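Kinesin-like protein KAR3 (Saccharomyces cerevisiae, PDB 1F9V) is a kinesin-related microtubule motor whose motor domain, seen here with ADP and magnesium bound, probably couples ATP hydrolysis to movement along microtubules. Local coordinates at residues R6-I11 with K58-Q63; R12-N17 with S319-H324; Y91-S96 with N326-S331. The protein carries 2 engineered substitutions. One frame throughout, in Å; residues are numbered along the deposited sequence.

Interaction 1 of 3, residues R6-I11 with K58-Q63; sequences RVYCRI and KIFDQQ. With ADP (adenosine-5'-diphosphate), chain D; ADP (adenosine-5'-diphosphate), chain C.
Cys9 is bonded through both its backbone N and its backbone O, to Lys58 and Phe60. Its N donates to Lys58 O at 3.0 Å. Its O accepts from Phe60 N at 2.7 Å, and this bond is nearly straight. Ile11 N then donates to Phe60 O at 2.9 Å. The two strands run parallel, with 17° between their directions. CA-H...O contacts from Tyr8, Ile59 and Arg10 lie between the stronger bonds.

Side chains alternate between the faces. Tyr8, Arg10, Lys58 and Phe60 share one face. The edge of the Phe60 ring turns toward the face of Tyr8 in an offset edge-to-face pair, planes at 77°, with Phe60 CE2 3.6 Å from Tyr8 CD2. Lys58 CB sits over a face of the Tyr8 ring, 4.0 Å from its centroid. Helix 66-77 packs on this face through Val69 and Glu72. Cys9 and Ile59 point to the other face. At the end of the pair, Gln62 OE1 lies 3.7 Å from Ile11 CG2.

The strand 6-11 also reaches two nucleotides. Arg6 NH2 donates to O2B of one ADP at 3.0 Å, while its guanidinium lies over N7 of that adenine. Arg10 has CG anti to the backbone N (chi1 178°), and its extended chain carries the guanidinium to N6 of the other ADP. Asn66, Thr101 and the Asp64 carbonyl bind that guanidinium. This is parallel beta pairing beside strand 311-318 in the central sheet of the kinesin motor domain, a P-loop NTPase fold, with the adenine of the P-loop ADP beside its Arg10 end.

Interaction 2 of 3, residues R12-N17 with S319-H324; sequences RPALKN and SPSSSH. With ADP (adenosine-5'-diphosphate), chain C.
The guanidinium of Arg12 lies with one face against Ser319 and Pro320. Here the loop after strand 4-11, which lines the adenine pocket of the kinesin motor domain, packs on the loop between strand 311-318 and helix 325-338. Ser319 CB stands over that face near its rim, 3.5 Å from Arg12 NH2. The Pro320 ring crosses the arginine side chain at about a right angle, with its CD near NH1. His324 CE1 comes up at the edge of the same group. No hydrogen bond joins the two segments, so packing carries the contact.

Arg12 is aimed by its torsions. CG sits between the backbone N and the carbonyl carbon (chi1 66°), and the chain then runs extended to NE. NH1 turns back to Pro13 O at 2.9 Å, and that oxygen lies in the guanidinium plane. NE binds the Gly95 carbonyl, and NH2 forms a salt bridge with Glu19. These three partners probably fix the rotation of the group. Glu19 also takes a hydrogen bond from Leu15 N and pairs with Ser321 OG.

Ser319 is held from its own side. Its OG accepts from Ser321 N at 3.0 Å, which makes an ST turn, and pairs with His324 ND1 at 2.8 Å. Arg12 NH2 is 4.1 Å from His324 ND1, so a positive charge on this histidine would probably be disfavoured, although Glu19 lies close to both residues.

The nucleotide lies on another flank of the 12-17 segment. Arg12 CB meets adenine N7, and Pro13 CD is 3.4 Å from adenine C6. Ala14 CB touches Pro320 CG at 3.7 Å. The same proline CG lies 3.2 Å from Arg12 O, a buried carbonyl oxygen that has no hydrogen-bonding partner in the model.

Interaction 3 of 3, residues Y91-S96 with N326-S331; sequences YGQTGS and NETLNS. With ADP (adenosine-5'-diphosphate), chain C.
Gln93 has its CG between the backbone N and the carbonyl carbon (chi1 71°), and from there its chain runs extended to the flank of Glu327. Glu327 CG is anti to its carbonyl carbon, and the bend at its second torsion takes the carboxylate away to Arg250 N. The contact joins the start of the phosphate-binding P-loop to helix 325-338. Gln93 NE2 lies 3.5 Å from Glu327 CB, and the amide and carboxylate planes are 59° apart.

Direct hydrogen bonds between the segments are absent, and two waters make the links. One accepts from Gln93 NE2 at 2.6 Å and donates to Thr328 OG1. The other accepts from Gln93 N and pairs with Ser331 OG at 2.7 Å. With an alanine in place of Gln93 the amide beside Glu327 CB is gone, and the water at Thr328 OG1 would probably lose its mate on the loop. Ser331 OG also stands at the edge of the Tyr91 ring, 4.0 Å from CE2. That ring stacks with Phe334 further along the helix.

Gln93 to Ser96 form a type II beta turn. The backbone of Gly92 and of Gly95 is in a conformation that a side chain would strain. At Gly92 a CB would also clash with Ser96 OG. Gln93 O accepts from both Ser96 N and Ser96 OG; the hydroxyl bond is 2.7 Å long and falls on a lone pair. Within the turn, Gly95 N donates to the terminal phosphate oxygen O3B of ADP at 2.7 Å, with an N-H...O angle of 170°.

How the interactions relate
All three contacts border the same ADP, but at different places. Interaction 1 is a buried strand pair in the central sheet, held by backbone hydrogen bonds, and it alone also reaches the second ADP. Interaction 2 lies farther out and is only partly buried; it joins two loops by packing around an arginine. Interaction 3 is buried and sets a loop against a helix, through water and polar side chains at the phosphate end. Residues 6-11 of interaction 1 run straight on into 12-17 of interaction 2, and the two contacts touch where Gln62 and Ile11 meet Pro320. Interactions 2 and 3 meet through Arg12 and Gly95, and through His324 and Gln93. Interactions 1 and 3 do not touch.

Interaction 1 of 3, residues R6-I11 with K58-Q63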
loop_
_atom_site.group_PDB
_atom_site.type_symbol
_atom_site.label_atom_id
_atom_site.label_comp_id
_atom_site.label_asym_id
_atom_site.label_seq_id
_atom_site.Cartn_x
_atom_site.Cartn_y
_atom_site.Cartn_z
ATOM N N ARG A 6 2.662 1.713 10.258
ATOM C CA ARG A 6 1.623 2.701 10.518
ATOM C C ARG A 6 0.439 2.381 9.634
ATOM O O ARG A 6 0.588 1.787 8.566
ATOM C CB ARG A 6 2.127 4.104 10.234
ATOM C CG ARG A 6 3.296 4.456 11.104
ATOM C CD ARG A 6 3.090 5.752 11.826
ATOM N NE ARG A 6 4.358 6.410 12.143
ATOM C CZ ARG A 6 5.410 5.820 12.705
ATOM N NH1 ARG A 6 5.377 4.531 13.027
ATOM N NH2 ARG A 6 6.502 6.533 12.952
ATOM N N VAL A 7 -0.743 2.773 10.088
ATOM C CA VAL A 7 -1.966 2.517 9.356
ATOM C C VAL A 7 -2.786 3.789 9.164
ATOM O O VAL A 7 -3.044 4.514 10.125
ATOM C CB VAL A 7 -2.831 1.482 10.110
ATOM C CG1 VAL A 7 -4.103 1.195 9.330
ATOM C CG2 VAL A 7 -2.020 0.202 10.341
ATOM N N TYR A 8 -3.164 4.062 7.918
ATOM C CA TYR A 8 -4.000 5.219 7.585
ATOM C C TYR A 8 -5.286 4.692 6.964
ATOM O O TYR A 8 -5.276 3.685 6.248
ATOM C CB TYR A 8 -3.349 6.124 6.534
ATOM C CG TYR A 8 -2.110 6.876 6.953
ATOM C CD1 TYR A 8 -1.685 6.914 8.281
ATOM C CD2 TYR A 8 -1.358 7.563 6.002
ATOM C CE1 TYR A 8 -0.539 7.626 8.646
ATOM C CE2 TYR A 8 -0.219 8.270 6.355
ATOM C CZ TYR A 8 0.188 8.298 7.669
ATOM O OH TYR A 8 1.330 8.998 7.996
ATOM N N CYS A 9 -6.397 5.361 7.244
ATOM C CA CYS A 9 -7.665 4.980 6.646
ATOM C C CYS A 9 -8.082 6.162 5.775
ATOM O O CYS A 9 -7.837 7.315 6.140
ATOM C CB CYS A 9 -8.724 4.732 7.725
ATOM S SG CYS A 9 -10.409 4.496 7.072
ATOM N N ARG A 10 -8.675 5.891 4.619
ATOM C CA ARG A 10 -9.139 6.973 3.763
ATOM C C ARG A 10 -10.538 6.710 3.248
ATOM O O ARG A 10 -10.798 5.691 2.605
ATOM C CB ARG A 10 -8.218 7.191 2.565
ATOM C CG ARG A 10 -8.736 8.306 1.654
ATOM C CD ARG A 10 -7.988 8.401 0.330
ATOM N NE ARG A 10 -8.185 9.712 -0.280
ATOM C CZ ARG A 10 -7.496 10.165 -1.321
ATOM N NH1 ARG A 10 -6.555 9.409 -1.881
ATOM N NH2 ARG A 10 -7.732 11.380 -1.794
ATOM N N ILE A 11 -11.443 7.639 3.538
ATOM C CA ILE A 11 -12.819 7.533 3.074
ATOM C C ILE A 11 -12.897 8.355 1.793
ATOM O O ILE A 11 -12.617 9.556 1.805
ATOM C CB ILE A 11 -13.822 8.126 4.104
ATOM C CG1 ILE A 11 -13.661 7.424 5.455
ATOM C CG2 ILE A 11 -15.254 7.973 3.588
ATOM C CD1 ILE A 11 -14.200 8.213 6.628
ATOM N N LYS A 58 -3.826 7.962 11.224
ATOM C CA LYS A 58 -4.438 9.085 10.529
ATOM C C LYS A 58 -5.658 8.611 9.766
ATOM O O LYS A 58 -5.687 7.497 9.238
ATOM C CB LYS A 58 -3.439 9.720 9.553
ATOM C CG LYS A 58 -3.995 10.913 8.779
ATOM C CD LYS A 58 -3.455 12.264 9.266
ATOM C CE LYS A 58 -2.686 12.174 10.580
ATOM N NZ LYS A 58 -1.666 13.265 10.715
ATOM N N ILE A 59 -6.684 9.449 9.722
ATOM C CA ILE A 59 -7.883 9.104 8.985
ATOM C C ILE A 59 -8.182 10.256 8.048
ATOM O O ILE A 59 -8.357 11.390 8.483
ATOM C CB ILE A 59 -9.094 8.862 9.911
ATOM C CG1 ILE A 59 -8.786 7.721 10.885
ATOM C CG2 ILE A 59 -10.318 8.491 9.073
ATOM C CD1 ILE A 59 -9.875 7.455 11.905
ATOM N N PHE A 60 -8.191 9.963 6.754
ATOM C CA PHE A 60 -8.478 10.962 5.736
ATOM C C PHE A 60 -9.954 10.855 5.398
ATOM O O PHE A 60 -10.464 9.755 5.184
ATOM C CB PHE A 60 -7.643 10.701 4.476
ATOM C CG PHE A 60 -6.159 10.808 4.700
ATOM C CD1 PHE A 60 -5.546 12.054 4.806
ATOM C CD2 PHE A 60 -5.373 9.661 4.803
ATOM C CE1 PHE A 60 -4.172 12.160 5.009
ATOM C CE2 PHE A 60 -3.997 9.754 5.008
ATOM C CZ PHE A 60 -3.394 11.006 5.111
ATOM N N ASP A 61 -10.647 11.988 5.358
ATOM C CA ASP A 61 -12.067 11.957 5.035
ATOM C C ASP A 61 -12.327 12.398 3.599
ATOM O O ASP A 61 -11.389 12.602 2.824
ATOM C CB ASP A 61 -12.877 12.802 6.033
ATOM C CG ASP A 61 -12.554 14.283 5.966
ATOM O OD1 ASP A 61 -12.089 14.763 4.910
ATOM O OD2 ASP A 61 -12.777 14.970 6.989
ATOM N N GLN A 62 -13.599 12.532 3.244
ATOM C CA GLN A 62 -13.976 12.907 1.889
ATOM C C GLN A 62 -13.420 14.243 1.405
ATOM O O GLN A 62 -13.347 14.475 0.201
ATOM C CB GLN A 62 -15.501 12.897 1.750
ATOM C CG GLN A 62 -16.112 11.516 1.923
ATOM C CD GLN A 62 -16.731 11.324 3.289
ATOM O OE1 GLN A 62 -16.063 11.473 4.323
ATOM N NE2 GLN A 62 -18.020 10.995 3.305
ATOM N N GLN A 63 -13.028 15.114 2.330
ATOM C CA GLN A 63 -12.484 16.418 1.955
ATOM C C GLN A 63 -10.996 16.322 1.619
ATOM O O GLN A 63 -10.438 17.219 0.986
ATOM C CB GLN A 63 -12.676 17.433 3.088
ATOM C CG GLN A 63 -14.117 17.605 3.553
ATOM C CD GLN A 63 -14.904 18.589 2.699
ATOM O OE1 GLN A 63 -14.655 18.731 1.500
ATOM N NE2 GLN A 63 -15.859 19.275 3.319
HETATM P PB ADP D . 7.362 10.558 14.201
HETATM O O1B ADP D . 7.568 10.064 15.596
HETATM O O2B ADP D . 6.434 9.529 13.343
HETATM O O3B ADP D . 6.777 11.933 14.198
HETATM P PA ADP D . 9.437 9.536 12.451
HETATM O O1A ADP D . 10.899 9.662 12.602
HETATM O O2A ADP D . 8.961 8.181 12.791
HETATM O O3A ADP D . 8.727 10.557 13.432
HETATM O "O5'" ADP D . 8.942 10.022 10.998
HETATM C "C5'" ADP D . 8.168 11.220 10.890
HETATM C "C4'" ADP D . 7.190 11.188 9.715
HETATM O "O4'" ADP D . 7.567 10.274 8.653
HETATM C "C3'" ADP D . 5.783 10.823 10.137
HETATM O "O3'" ADP D . 5.008 11.952 10.570
HETATM C "C2'" ADP D . 5.198 10.133 8.931
HETATM O "O2'" ADP D . 4.515 11.044 8.052
HETATM C "C1'" ADP D . 6.414 9.452 8.308
HETATM N N9 ADP D . 6.531 7.990 8.717
HETATM C C8 ADP D . 7.473 7.436 9.503
HETATM N N7 ADP D . 7.242 6.113 9.610
HETATM C C5 ADP D . 6.172 5.816 8.902
HETATM C C6 ADP D . 5.439 4.647 8.605
HETATM N N6 ADP D . 5.813 3.453 9.104
HETATM N N1 ADP D . 4.327 4.719 7.799
HETATM C C2 ADP D . 3.906 5.889 7.267
HETATM N N3 ADP D . 4.601 7.010 7.538
HETATM C C4 ADP D . 5.710 7.024 8.329
HETATM P PB ADP C . -10.450 0.580 -6.463
HETATM O O1B ADP C . -10.347 0.429 -4.990
HETATM O O2B ADP C . -8.990 0.693 -7.122
HETATM O O3B ADP C . -11.242 -0.521 -7.071
HETATM P PA ADP C . -10.768 3.099 -7.844
HETATM O O1A ADP C . -9.635 3.881 -7.350
HETATM O O2A ADP C . -10.433 2.527 -9.147
HETATM O O3A ADP C . -11.122 1.962 -6.809
HETATM O "O5'" ADP C . -12.044 4.015 -8.037
HETATM C "C5'" ADP C . -13.343 3.877 -7.456
HETATM C "C4'" ADP C . -14.143 5.085 -8.026
HETATM O "O4'" ADP C . -14.096 6.105 -7.022
HETATM C "C3'" ADP C . -13.496 5.721 -9.272
HETATM O "O3'" ADP C . -14.471 6.201 -10.213
HETATM C "C2'" ADP C . -12.643 6.859 -8.738
HETATM O "O2'" ADP C . -12.374 7.883 -9.711
HETATM C "C1'" ADP C . -13.424 7.293 -7.506
HETATM N N9 ADP C . -12.543 7.769 -6.394
HETATM C C8 ADP C . -11.870 6.955 -5.558
HETATM N N7 ADP C . -11.214 7.678 -4.673
HETATM C C5 ADP C . -11.444 8.943 -4.914
HETATM C C6 ADP C . -11.053 10.141 -4.335
HETATM N N6 ADP C . -10.245 10.134 -3.271
HETATM N N1 ADP C . -11.489 11.330 -4.855
HETATM C C2 ADP C . -12.307 11.379 -5.926
HETATM N N3 ADP C . -12.702 10.223 -6.495
HETATM C C4 ADP C . -12.302 9.009 -6.031
#

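Interaction 2 of 3, residues R12-N17 with S319-H324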
loop_
_atom_site.group_PDB
_atom_site.type_symbol
_atom_site.label_atom_id
_atom_site.label_comp_id
_atom_site.label_asym_id
_atom_site.label_seq_id
_atom_site.Cartn_x
_atom_site.Cartn_y
_atom_site.Cartn_z
ATOM N N ARG A 12 -13.245 7.718 0.685
ATOM C CA ARG A 12 -13.352 8.448 -0.568
ATOM C C ARG A 12 -14.692 9.172 -0.625
ATOM O O ARG A 12 -15.612 8.853 0.128
ATOM C CB ARG A 12 -13.267 7.487 -1.756
ATOM C CG ARG A 12 -14.441 6.520 -1.871
ATOM C CD ARG A 12 -14.649 6.052 -3.311
ATOM N NE ARG A 12 -15.552 4.907 -3.427
ATOM C CZ ARG A 12 -16.880 4.983 -3.352
ATOM N NH1 ARG A 12 -17.471 6.159 -3.158
ATOM N NH2 ARG A 12 -17.619 3.885 -3.479
ATOM N N PRO A 13 -14.793 10.209 -1.473
ATOM C CA PRO A 13 -16.065 10.929 -1.593
ATOM C C PRO A 13 -17.121 9.972 -2.142
ATOM O O PRO A 13 -16.805 9.016 -2.854
ATOM C CB PRO A 13 -15.759 12.058 -2.584
ATOM C CG PRO A 13 -14.261 12.202 -2.562
ATOM C CD PRO A 13 -13.729 10.819 -2.287
ATOM N N ALA A 14 -18.383 10.213 -1.804
ATOM C CA ALA A 14 -19.442 9.347 -2.310
ATOM C C ALA A 14 -19.737 9.721 -3.747
ATOM O O ALA A 14 -19.525 10.873 -4.159
ATOM C CB ALA A 14 -20.708 9.497 -1.463
ATOM N N LEU A 15 -20.197 8.726 -4.517
ATOM C CA LEU A 15 -20.594 8.967 -5.906
ATOM C C LEU A 15 -22.009 9.538 -5.733
ATOM O O LEU A 15 -22.939 8.843 -5.289
ATOM C CB LEU A 15 -20.632 7.676 -6.726
ATOM C CG LEU A 15 -19.614 7.610 -7.855
ATOM C CD1 LEU A 15 -18.856 8.916 -7.998
ATOM C CD2 LEU A 15 -18.713 6.455 -7.527
ATOM N N LYS A 16 -22.207 10.788 -6.140
ATOM C CA LYS A 16 -23.510 11.388 -5.896
ATOM C C LYS A 16 -24.697 10.940 -6.721
ATOM O O LYS A 16 -24.600 10.590 -7.900
ATOM C CB LYS A 16 -23.392 12.915 -5.851
ATOM C CG LYS A 16 -22.741 13.332 -4.533
ATOM C CD LYS A 16 -23.274 14.605 -3.984
ATOM C CE LYS A 16 -22.329 15.095 -2.908
ATOM N NZ LYS A 16 -22.731 16.440 -2.421
ATOM N N ASN A 17 -25.832 10.898 -6.014
ATOM C CA ASN A 17 -27.152 10.504 -6.557
ATOM C C ASN A 17 -27.205 8.981 -6.736
ATOM O O ASN A 17 -28.273 8.332 -6.686
ATOM C CB ASN A 17 -27.430 11.246 -7.877
ATOM C CG ASN A 17 -27.373 12.746 -7.723
ATOM O OD1 ASN A 17 -27.736 13.285 -6.655
ATOM N ND2 ASN A 17 -26.868 13.425 -8.755
ATOM N N SER A 319 -15.353 3.060 1.295
ATOM C CA SER A 319 -16.416 3.856 0.707
ATOM C C SER A 319 -17.219 4.438 1.873
ATOM O O SER A 319 -17.286 3.841 2.948
ATOM C CB SER A 319 -17.317 2.966 -0.146
ATOM O OG SER A 319 -18.641 3.481 -0.200
ATOM N N PRO A 320 -17.821 5.624 1.685
ATOM C CA PRO A 320 -18.614 6.235 2.760
ATOM C C PRO A 320 -20.083 5.797 2.711
ATOM O O PRO A 320 -20.863 6.114 3.610
ATOM C CB PRO A 320 -18.491 7.720 2.470
ATOM C CG PRO A 320 -18.466 7.765 0.954
ATOM C CD PRO A 320 -17.774 6.490 0.491
ATOM N N SER A 321 -20.448 5.062 1.666
ATOM C CA SER A 321 -21.830 4.647 1.454
ATOM C C SER A 321 -22.360 3.400 2.148
ATOM O O SER A 321 -21.628 2.447 2.404
ATOM C CB SER A 321 -22.077 4.557 -0.047
ATOM O OG SER A 321 -21.651 5.766 -0.662
ATOM N N SER A 322 -23.665 3.429 2.429
ATOM C CA SER A 322 -24.369 2.349 3.127
ATOM C C SER A 322 -24.363 0.997 2.439
ATOM O O SER A 322 -24.297 -0.031 3.110
ATOM C CB SER A 322 -25.827 2.748 3.392
ATOM O OG SER A 322 -25.893 3.914 4.184
ATOM N N SER A 323 -24.442 0.985 1.112
ATOM C CA SER A 323 -24.454 -0.281 0.388
ATOM C C SER A 323 -23.159 -1.060 0.589
ATOM O O SER A 323 -23.118 -2.272 0.384
ATOM C CB SER A 323 -24.681 -0.043 -1.107
ATOM O OG SER A 323 -23.620 0.704 -1.678
ATOM N N HIS A 324 -22.108 -0.363 1.006
ATOM C CA HIS A 324 -20.806 -0.994 1.214
ATOM C C HIS A 324 -20.417 -1.121 2.678
ATOM O O HIS A 324 -19.296 -1.533 2.985
ATOM C CB HIS A 324 -19.711 -0.183 0.517
ATOM C CG HIS A 324 -19.998 0.123 -0.918
ATOM N ND1 HIS A 324 -20.099 1.412 -1.395
ATOM C CD2 HIS A 324 -20.162 -0.690 -1.987
ATOM C CE1 HIS A 324 -20.312 1.380 -2.699
ATOM N NE2 HIS A 324 -20.355 0.118 -3.082
HETATM P PB ADP C . -10.450 0.580 -6.463
HETATM O O1B ADP C . -10.347 0.429 -4.990
HETATM O O2B ADP C . -8.990 0.693 -7.122
HETATM O O3B ADP C . -11.242 -0.521 -7.071
HETATM P PA ADP C . -10.768 3.099 -7.844
HETATM O O1A ADP C . -9.635 3.881 -7.350
HETATM O O2A ADP C . -10.433 2.527 -9.147
HETATM O O3A ADP C . -11.122 1.962 -6.809
HETATM O "O5'" ADP C . -12.044 4.015 -8.037
HETATM C "C5'" ADP C . -13.343 3.877 -7.456
HETATM C "C4'" ADP C . -14.143 5.085 -8.026
HETATM O "O4'" ADP C . -14.096 6.105 -7.022
HETATM C "C3'" ADP C . -13.496 5.721 -9.272
HETATM O "O3'" ADP C . -14.471 6.201 -10.213
HETATM C "C2'" ADP C . -12.643 6.859 -8.738
HETATM O "O2'" ADP C . -12.374 7.883 -9.711
HETATM C "C1'" ADP C . -13.424 7.293 -7.506
HETATM N N9 ADP C . -12.543 7.769 -6.394
HETATM C C8 ADP C . -11.870 6.955 -5.558
HETATM N N7 ADP C . -11.214 7.678 -4.673
HETATM C C5 ADP C . -11.444 8.943 -4.914
HETATM C C6 ADP C . -11.053 10.141 -4.335
HETATM N N6 ADP C . -10.245 10.134 -3.271
HETATM N N1 ADP C . -11.489 11.330 -4.855
HETATM C C2 ADP C . -12.307 11.379 -5.926
HETATM N N3 ADP C . -12.702 10.223 -6.495
HETATM C C4 ADP C . -12.302 9.009 -6.031
#

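Interaction 3 of 3, residues Y91-S96 with N326-S331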
loop_
_atom_site.group_PDB
_atom_site.type_symbol
_atom_site.label_atom_id
_atom_site.label_comp_id
_atom_site.label_asym_id
_atom_site.label_seq_id
_atom_site.Cartn_x
_atom_site.Cartn_y
_atom_site.Cartn_z
ATOM N N TYR A 91 -5.175 -1.070 0.522
ATOM C CA TYR A 91 -6.072 -2.191 0.803
ATOM C C TYR A 91 -7.524 -1.733 0.843
ATOM O O TYR A 91 -7.815 -0.645 1.342
ATOM C CB TYR A 91 -5.695 -2.795 2.165
ATOM C CG TYR A 91 -6.547 -3.952 2.633
ATOM C CD1 TYR A 91 -6.084 -5.265 2.535
ATOM C CD2 TYR A 91 -7.823 -3.741 3.180
ATOM C CE1 TYR A 91 -6.861 -6.339 2.963
ATOM C CE2 TYR A 91 -8.613 -4.819 3.614
ATOM C CZ TYR A 91 -8.123 -6.112 3.500
ATOM O OH TYR A 91 -8.881 -7.183 3.907
ATOM N N GLY A 92 -8.429 -2.573 0.349
ATOM C CA GLY A 92 -9.840 -2.226 0.369
ATOM C C GLY A 92 -10.625 -2.937 -0.708
ATOM O O GLY A 92 -10.049 -3.516 -1.630
ATOM N N GLN A 93 -11.949 -2.892 -0.614
ATOM C CA GLN A 93 -12.777 -3.562 -1.607
ATOM C C GLN A 93 -12.681 -2.866 -2.948
ATOM O O GLN A 93 -12.310 -1.693 -3.027
ATOM C CB GLN A 93 -14.241 -3.579 -1.156
ATOM C CG GLN A 93 -14.912 -2.210 -1.196
ATOM C CD GLN A 93 -16.395 -2.273 -0.877
ATOM O OE1 GLN A 93 -17.150 -3.014 -1.511
ATOM N NE2 GLN A 93 -16.819 -1.495 0.108
ATOM N N THR A 94 -13.011 -3.590 -4.008
ATOM C CA THR A 94 -13.004 -3.015 -5.342
ATOM C C THR A 94 -14.016 -1.860 -5.305
ATOM O O THR A 94 -15.136 -2.021 -4.817
ATOM C CB THR A 94 -13.409 -4.074 -6.390
ATOM O OG1 THR A 94 -12.391 -5.082 -6.442
ATOM C CG2 THR A 94 -13.567 -3.458 -7.767
ATOM N N GLY A 95 -13.598 -0.699 -5.791
ATOM C CA GLY A 95 -14.458 0.471 -5.790
ATOM C C GLY A 95 -14.212 1.411 -4.615
ATOM O O GLY A 95 -14.813 2.482 -4.542
ATOM N N SER A 96 -13.322 1.041 -3.698
ATOM C CA SER A 96 -13.067 1.888 -2.540
ATOM C C SER A 96 -12.094 3.046 -2.783
ATOM O O SER A 96 -12.081 4.013 -2.016
ATOM C CB SER A 96 -12.586 1.036 -1.358
ATOM O OG SER A 96 -11.352 0.399 -1.634
ATOM N N ASN A 326 -20.911 -3.248 5.059
ATOM C CA ASN A 326 -20.413 -4.512 5.576
ATOM C C ASN A 326 -18.962 -4.741 5.173
ATOM O O ASN A 326 -18.155 -5.193 5.986
ATOM C CB ASN A 326 -21.298 -5.655 5.094
ATOM C CG ASN A 326 -22.649 -5.660 5.787
ATOM O OD1 ASN A 326 -22.765 -5.250 6.945
ATOM N ND2 ASN A 326 -23.674 -6.116 5.080
ATOM N N GLU A 327 -18.625 -4.412 3.933
ATOM C CA GLU A 327 -17.252 -4.586 3.473
ATOM C C GLU A 327 -16.369 -3.545 4.136
ATOM O O GLU A 327 -15.191 -3.789 4.396
ATOM C CB GLU A 327 -17.170 -4.449 1.955
ATOM C CG GLU A 327 -17.507 -5.721 1.193
ATOM C CD GLU A 327 -16.661 -6.924 1.609
ATOM O OE1 GLU A 327 -15.616 -6.757 2.282
ATOM O OE2 GLU A 327 -17.050 -8.050 1.250
ATOM N N THR A 328 -16.940 -2.371 4.404
ATOM C CA THR A 328 -16.193 -1.310 5.059
ATOM C C THR A 328 -15.796 -1.787 6.451
ATOM O O THR A 328 -14.661 -1.591 6.884
ATOM C CB THR A 328 -17.031 -0.024 5.177
ATOM O OG1 THR A 328 -17.108 0.605 3.896
ATOM C CG2 THR A 328 -16.393 0.944 6.166
ATOM N N LEU A 329 -16.728 -2.423 7.155
ATOM C CA LEU A 329 -16.428 -2.928 8.484
ATOM C C LEU A 329 -15.366 -4.028 8.391
ATOM O O LEU A 329 -14.512 -4.154 9.269
ATOM C CB LEU A 329 -17.711 -3.442 9.154
ATOM C CG LEU A 329 -18.563 -2.299 9.740
ATOM C CD1 LEU A 329 -19.908 -2.846 10.192
ATOM C CD2 LEU A 329 -17.837 -1.628 10.902
ATOM N N ASN A 330 -15.413 -4.813 7.321
ATOM C CA ASN A 330 -14.422 -5.870 7.124
ATOM C C ASN A 330 -13.041 -5.226 6.961
ATOM O O ASN A 330 -12.072 -5.642 7.597
ATOM C CB ASN A 330 -14.754 -6.693 5.877
ATOM C CG ASN A 330 -15.863 -7.710 6.119
ATOM O OD1 ASN A 330 -16.163 -8.069 7.262
ATOM N ND2 ASN A 330 -16.471 -8.180 5.040
ATOM N N SER A 331 -12.968 -4.197 6.120
ATOM C CA SER A 331 -11.712 -3.491 5.867
ATOM C C SER A 331 -11.142 -2.834 7.123
ATOM O O SER A 331 -9.930 -2.850 7.345
ATOM C CB SER A 331 -11.910 -2.424 4.783
ATOM O OG SER A 331 -12.141 -3.009 3.515
HETATM P PB ADP C . -10.450 0.580 -6.463
HETATM O O1B ADP C . -10.347 0.429 -4.990
HETATM O O2B ADP C . -8.990 0.693 -7.122
HETATM O O3B ADP C . -11.242 -0.521 -7.071
HETATM P PA ADP C . -10.768 3.099 -7.844
HETATM O O1A ADP C . -9.635 3.881 -7.350
HETATM O O2A ADP C . -10.433 2.527 -9.147
HETATM O O3A ADP C . -11.122 1.962 -6.809
HETATM O "O5'" ADP C . -12.044 4.015 -8.037
HETATM C "C5'" ADP C . -13.343 3.877 -7.456
HETATM C "C4'" ADP C . -14.143 5.085 -8.026
HETATM O "O4'" ADP C . -14.096 6.105 -7.022
HETATM C "C3'" ADP C . -13.496 5.721 -9.272
HETATM O "O3'" ADP C . -14.471 6.201 -10.213
HETATM C "C2'" ADP C . -12.643 6.859 -8.738
HETATM O "O2'" ADP C . -12.374 7.883 -9.711
HETATM C "C1'" ADP C . -13.424 7.293 -7.506
HETATM N N9 ADP C . -12.543 7.769 -6.394
HETATM C C8 ADP C . -11.870 6.955 -5.558
HETATM N N7 ADP C . -11.214 7.678 -4.673
HETATM C C5 ADP C . -11.444 8.943 -4.914
HETATM C C6 ADP C . -11.053 10.141 -4.335
HETATM N N6 ADP C . -10.245 10.134 -3.271
HETATM N N1 ADP C . -11.489 11.330 -4.855
HETATM C C2 ADP C . -12.307 11.379 -5.926
HETATM N N3 ADP C . -12.702 10.223 -6.495
HETATM C C4 ADP C . -12.302 9.009 -6.031
HETATM O O HOH W 1 -12.915 -1.184 1.717
HETATM O O HOH W 2 -15.428 -0.002 1.687
#